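Local coordinates for protein ribose 5-phosphate isomerase, putative (Trypanosoma brucei brucei, PDB 6FXS) that probably interconverts ribose 5-phosphate and ribulose 5-phosphate, as an isomerase of the RpiB/LacAB family, at residues B[66-78]-B[94-106]. Numbering follows the deposited sequence.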
loop_
_atom_site.group_PDB
_atom_site.type_symbol
_atom_site.label_atom_id
_atom_site.label_comp_id
_atom_site.label_asym_id
_atom_site.label_seq_id
_atom_site.Cartn_x
_atom_site.Cartn_y
_atom_site.Cartn_z
ATOM N N TYR B 66 6.030 -23.376 0.936
ATOM C CA TYR B 66 6.833 -22.180 1.385
ATOM C C TYR B 66 7.686 -22.413 2.668
ATOM O O TYR B 66 8.856 -21.956 2.730
ATOM C CB TYR B 66 5.995 -20.861 1.452
ATOM C CG TYR B 66 4.935 -20.864 2.551
ATOM C CD1 TYR B 66 5.269 -20.530 3.894
ATOM C CD2 TYR B 66 3.584 -21.264 2.281
ATOM C CE1 TYR B 66 4.291 -20.590 4.903
ATOM C CE2 TYR B 66 2.641 -21.363 3.305
ATOM C CZ TYR B 66 2.987 -20.994 4.607
ATOM O OH TYR B 66 2.037 -21.095 5.647
ATOM N N PRO B 67 7.172 -23.129 3.685
ATOM C CA PRO B 67 8.045 -23.234 4.845
ATOM C C PRO B 67 9.397 -23.930 4.630
ATOM O O PRO B 67 10.355 -23.657 5.353
ATOM C CB PRO B 67 7.175 -24.009 5.848
ATOM C CG PRO B 67 5.776 -23.696 5.435
ATOM C CD PRO B 67 5.879 -23.772 3.951
ATOM N N ASP B 68 9.479 -24.833 3.648
ATOM C CA ASP B 68 10.719 -25.595 3.376
ATOM C C ASP B 68 11.730 -24.609 2.901
ATOM O O ASP B 68 12.838 -24.697 3.346
ATOM C CB ASP B 68 10.493 -26.712 2.321
ATOM C CG ASP B 68 9.623 -27.846 2.849
ATOM O OD1 ASP B 68 9.756 -28.225 4.020
ATOM O OD2 ASP B 68 8.793 -28.349 2.101
ATOM N N TYR B 69 11.331 -23.648 2.037
ATOM C CA TYR B 69 12.241 -22.692 1.532
ATOM C C TYR B 69 12.518 -21.548 2.520
ATOM O O TYR B 69 13.687 -21.124 2.667
ATOM C CB TYR B 69 11.811 -22.209 0.158
ATOM C CG TYR B 69 11.851 -23.360 -0.836
ATOM C CD1 TYR B 69 10.750 -24.178 -0.993
ATOM C CD2 TYR B 69 12.995 -23.648 -1.600
ATOM C CE1 TYR B 69 10.751 -25.275 -1.852
ATOM C CE2 TYR B 69 13.007 -24.754 -2.508
ATOM C CZ TYR B 69 11.878 -25.563 -2.605
ATOM O OH TYR B 69 11.783 -26.612 -3.456
ATOM N N ALA B 70 11.486 -21.133 3.271
ATOM C CA ALA B 70 11.665 -20.164 4.386
ATOM C C ALA B 70 12.688 -20.587 5.412
ATOM O O ALA B 70 13.567 -19.844 5.778
ATOM C CB ALA B 70 10.341 -19.973 5.107
ATOM N N LEU B 71 12.508 -21.809 5.893
ATOM C CA LEU B 71 13.332 -22.323 6.953
ATOM C C LEU B 71 14.769 -22.581 6.480
ATOM O O LEU B 71 15.715 -22.416 7.236
ATOM C CB LEU B 71 12.741 -23.596 7.455
ATOM C CG LEU B 71 11.432 -23.393 8.224
ATOM C CD1 LEU B 71 10.672 -24.697 8.323
ATOM C CD2 LEU B 71 11.730 -22.767 9.615
ATOM N N ASN B 72 14.890 -22.952 5.233
ATOM C CA ASN B 72 16.176 -23.133 4.580
ATOM C C ASN B 72 17.012 -21.816 4.510
ATOM O O ASN B 72 18.176 -21.789 4.943
ATOM C CB ASN B 72 15.879 -23.598 3.183
ATOM C CG ASN B 72 17.030 -24.292 2.550
ATOM O OD1 ASN B 72 16.970 -25.505 2.409
ATOM N ND2 ASN B 72 18.075 -23.554 2.150
ATOM N N VAL B 73 16.411 -20.754 3.962
ATOM C CA VAL B 73 17.031 -19.404 3.956
ATOM C C VAL B 73 17.283 -18.942 5.369
ATOM O O VAL B 73 18.367 -18.461 5.694
ATOM C CB VAL B 73 16.192 -18.377 3.180
ATOM C CG1 VAL B 73 16.709 -16.964 3.382
ATOM C CG2 VAL B 73 16.236 -18.698 1.692
ATOM N N ALA B 74 16.286 -19.127 6.236
ATOM C CA ALA B 74 16.408 -18.592 7.601
ATOM C C ALA B 74 17.553 -19.275 8.332
ATOM O O ALA B 74 18.341 -18.633 9.011
ATOM C CB ALA B 74 15.114 -18.766 8.379
ATOM N N ARG B 75 17.601 -20.587 8.210
ATOM C CA ARG B 75 18.681 -21.355 8.895
ATOM C C ARG B 75 20.057 -20.951 8.404
ATOM O O ARG B 75 20.972 -20.825 9.208
ATOM C CB ARG B 75 18.455 -22.871 8.763
ATOM C CG ARG B 75 17.361 -23.253 9.715
ATOM C CD ARG B 75 16.905 -24.668 9.551
ATOM N NE ARG B 75 15.831 -24.915 10.541
ATOM C CZ ARG B 75 14.791 -25.717 10.325
ATOM N NH1 ARG B 75 14.648 -26.341 9.155
ATOM N NH2 ARG B 75 13.886 -25.908 11.277
ATOM N N MET B 76 20.155 -20.669 7.119
ATOM C CA MET B 76 21.415 -20.212 6.518
ATOM C C MET B 76 21.896 -18.900 7.111
ATOM O O MET B 76 23.091 -18.698 7.425
ATOM C CB MET B 76 21.276 -20.023 5.018
ATOM C CG MET B 76 21.211 -21.298 4.205
ATOM S SD MET B 76 20.970 -21.035 2.401
ATOM C CE MET B 76 22.559 -20.310 1.996
ATOM N N VAL B 77 20.961 -17.971 7.220
ATOM C CA VAL B 77 21.280 -16.666 7.757
ATOM C C VAL B 77 21.618 -16.823 9.234
ATOM O O VAL B 77 22.593 -16.279 9.664
ATOM C CB VAL B 77 20.120 -15.666 7.509
ATOM C CG1 VAL B 77 20.359 -14.348 8.242
ATOM C CG2 VAL B 77 19.933 -15.426 6.031
ATOM N N ALA B 78 20.870 -17.616 9.986
ATOM C CA ALA B 78 21.100 -17.755 11.422
ATOM C C ALA B 78 22.414 -18.447 11.752
ATOM O O ALA B 78 22.989 -18.199 12.797
ATOM C CB ALA B 78 19.995 -18.564 12.057
ATOM N N GLY B 94 3.291 -15.985 4.932
ATOM C CA GLY B 94 3.723 -17.340 5.318
ATOM C C GLY B 94 5.220 -17.400 5.466
ATOM O O GLY B 94 5.672 -17.942 6.457
ATOM N N MET B 95 5.947 -16.777 4.556
ATOM C CA MET B 95 7.426 -16.680 4.636
ATOM C C MET B 95 7.837 -16.006 5.966
ATOM O O MET B 95 8.738 -16.492 6.668
ATOM C CB MET B 95 7.993 -15.874 3.463
ATOM C CG MET B 95 7.961 -16.586 2.080
ATOM S SD MET B 95 8.765 -18.228 2.184
ATOM C CE MET B 95 9.089 -18.381 0.440
ATOM N N SER B 96 7.187 -14.880 6.319
ATOM C CA SER B 96 7.583 -14.191 7.528
ATOM C C SER B 96 7.251 -14.983 8.752
ATOM O O SER B 96 8.054 -15.059 9.674
ATOM C CB SER B 96 7.044 -12.780 7.584
ATOM O OG SER B 96 5.792 -12.753 8.109
ATOM N N ILE B 97 6.117 -15.657 8.775
ATOM C CA ILE B 97 5.791 -16.492 9.955
ATOM C C ILE B 97 6.827 -17.640 10.121
ATOM O O ILE B 97 7.364 -17.887 11.208
ATOM C CB ILE B 97 4.364 -17.082 9.813
ATOM C CG1 ILE B 97 3.342 -15.976 9.949
ATOM C CG2 ILE B 97 4.092 -18.151 10.866
ATOM C CD1 ILE B 97 1.990 -16.359 9.394
ATOM N N ALA B 98 7.107 -18.314 9.006
ATOM C CA ALA B 98 8.012 -19.516 9.047
ATOM C C ALA B 98 9.425 -19.088 9.364
ATOM O O ALA B 98 10.021 -19.595 10.265
ATOM C CB ALA B 98 7.929 -20.280 7.747
ATOM N N ALA B 99 9.932 -18.068 8.694
ATOM C CA ALA B 99 11.310 -17.647 8.922
ATOM C C ALA B 99 11.574 -17.224 10.378
ATOM O O ALA B 99 12.643 -17.537 10.970
ATOM C CB ALA B 99 11.647 -16.573 7.986
ATOM N N ASN B 100 10.618 -16.475 10.946
ATOM C CA ASN B 100 10.717 -16.031 12.298
ATOM C C ASN B 100 10.692 -17.112 13.349
ATOM O O ASN B 100 11.088 -16.862 14.520
ATOM C CB ASN B 100 9.600 -15.013 12.595
ATOM C CG ASN B 100 9.924 -13.617 12.058
ATOM O OD1 ASN B 100 9.069 -12.925 11.350
ATOM N ND2 ASN B 100 11.081 -13.175 12.407
ATOM N N LYS B 101 10.277 -18.316 12.984
ATOM C CA LYS B 101 10.433 -19.416 13.917
ATOM C C LYS B 101 11.887 -19.820 14.199
ATOM O O LYS B 101 12.144 -20.441 15.185
ATOM C CB LYS B 101 9.683 -20.630 13.410
ATOM C CG LYS B 101 8.220 -20.378 13.261
ATOM C CD LYS B 101 7.583 -19.930 14.556
ATOM C CE LYS B 101 6.054 -19.770 14.344
ATOM N NZ LYS B 101 5.529 -19.618 15.696
ATOM N N VAL B 102 12.819 -19.418 13.375
ATOM C CA VAL B 102 14.220 -19.727 13.579
ATOM C C VAL B 102 14.961 -18.767 14.510
ATOM O O VAL B 102 14.925 -17.557 14.306
ATOM C CB VAL B 102 14.902 -19.813 12.203
ATOM C CG1 VAL B 102 16.339 -20.310 12.354
ATOM C CG2 VAL B 102 14.074 -20.752 11.316
ATOM N N PRO B 103 15.630 -19.290 15.567
ATOM C CA PRO B 103 16.271 -18.387 16.480
ATOM C C PRO B 103 17.355 -17.604 15.795
ATOM O O PRO B 103 18.063 -18.163 14.937
ATOM C CB PRO B 103 16.845 -19.308 17.578
ATOM C CG PRO B 103 16.090 -20.582 17.445
ATOM C CD PRO B 103 15.669 -20.693 16.043
ATOM N N GLY B 104 17.441 -16.309 16.119
ATOM C CA GLY B 104 18.449 -15.390 15.512
ATOM C C GLY B 104 17.807 -14.668 14.316
ATOM O O GLY B 104 18.425 -13.800 13.734
ATOM N N ILE B 105 16.630 -15.096 13.841
ATOM C CA ILE B 105 16.056 -14.462 12.667
ATOM C C ILE B 105 15.040 -13.322 13.062
ATOM O O ILE B 105 14.272 -13.462 13.977
ATOM C CB ILE B 105 15.377 -15.464 11.741
ATOM C CG1 ILE B 105 16.425 -16.429 11.145
ATOM C CG2 ILE B 105 14.580 -14.798 10.611
ATOM C CD1 ILE B 105 17.660 -15.799 10.572
ATOM N N ARG B 106 15.093 -12.281 12.297
ATOM C CA ARG B 106 14.242 -11.092 12.352
ATOM C C ARG B 106 13.808 -10.851 10.937
ATOM O O ARG B 106 14.436 -10.131 10.195
ATOM C CB ARG B 106 15.024 -9.918 12.926
ATOM C CG ARG B 106 15.400 -10.115 14.407
ATOM C CD ARG B 106 16.175 -8.931 14.969
ATOM N NE ARG B 106 17.371 -8.637 14.187
ATOM C CZ ARG B 106 18.556 -9.253 14.290
ATOM N NH1 ARG B 106 18.773 -10.267 15.133
ATOM N NH2 ARG B 106 19.507 -8.905 13.466
#
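Ala70 and Ala98 meet methyl to methyl, their CB atoms 3.6 Å apart, where helices 66-78 and 94-100 approach to 8.1 Å between axes at a crossing angle of -49°. Small residues permit this closeness: Ala74 follows one turn after Ala70, its CB 3.8 Å from Ala99 O. Beside the alanines, Met95 bends at chi2 (-53°), which brings SD within 3.8 Å of Ala70 CB, and it also touches Leu87 and Cys89. At the N-terminal end of helix 66-78, the Tyr66 ring lies obliquely against the backbone of Gly94, with CE1 3.3 Å from Gly94 CA. Both helices pack on the same face of the parallel sheet, where Val73 and Ala99 rest on Leu87 of strand 84-89, in a Rossmann-like alpha/beta/alpha fold. Beyond helix 94-100, the type II turn from Val102 to Ile105 takes over. Ile105 turns CD1 against the last turn of helix 66-78, 3.3 Å from Ala74 O, and crosses Val77 at about a right angle. Val102 CG2 packs on Leu71 CD2 at 3.5 Å. Only the rim is looser: Val102 CG1 lies 4.1 Å from both Arg75 CG and Ala78 CB, and Ala78 and Pro103 are exposed to solvent.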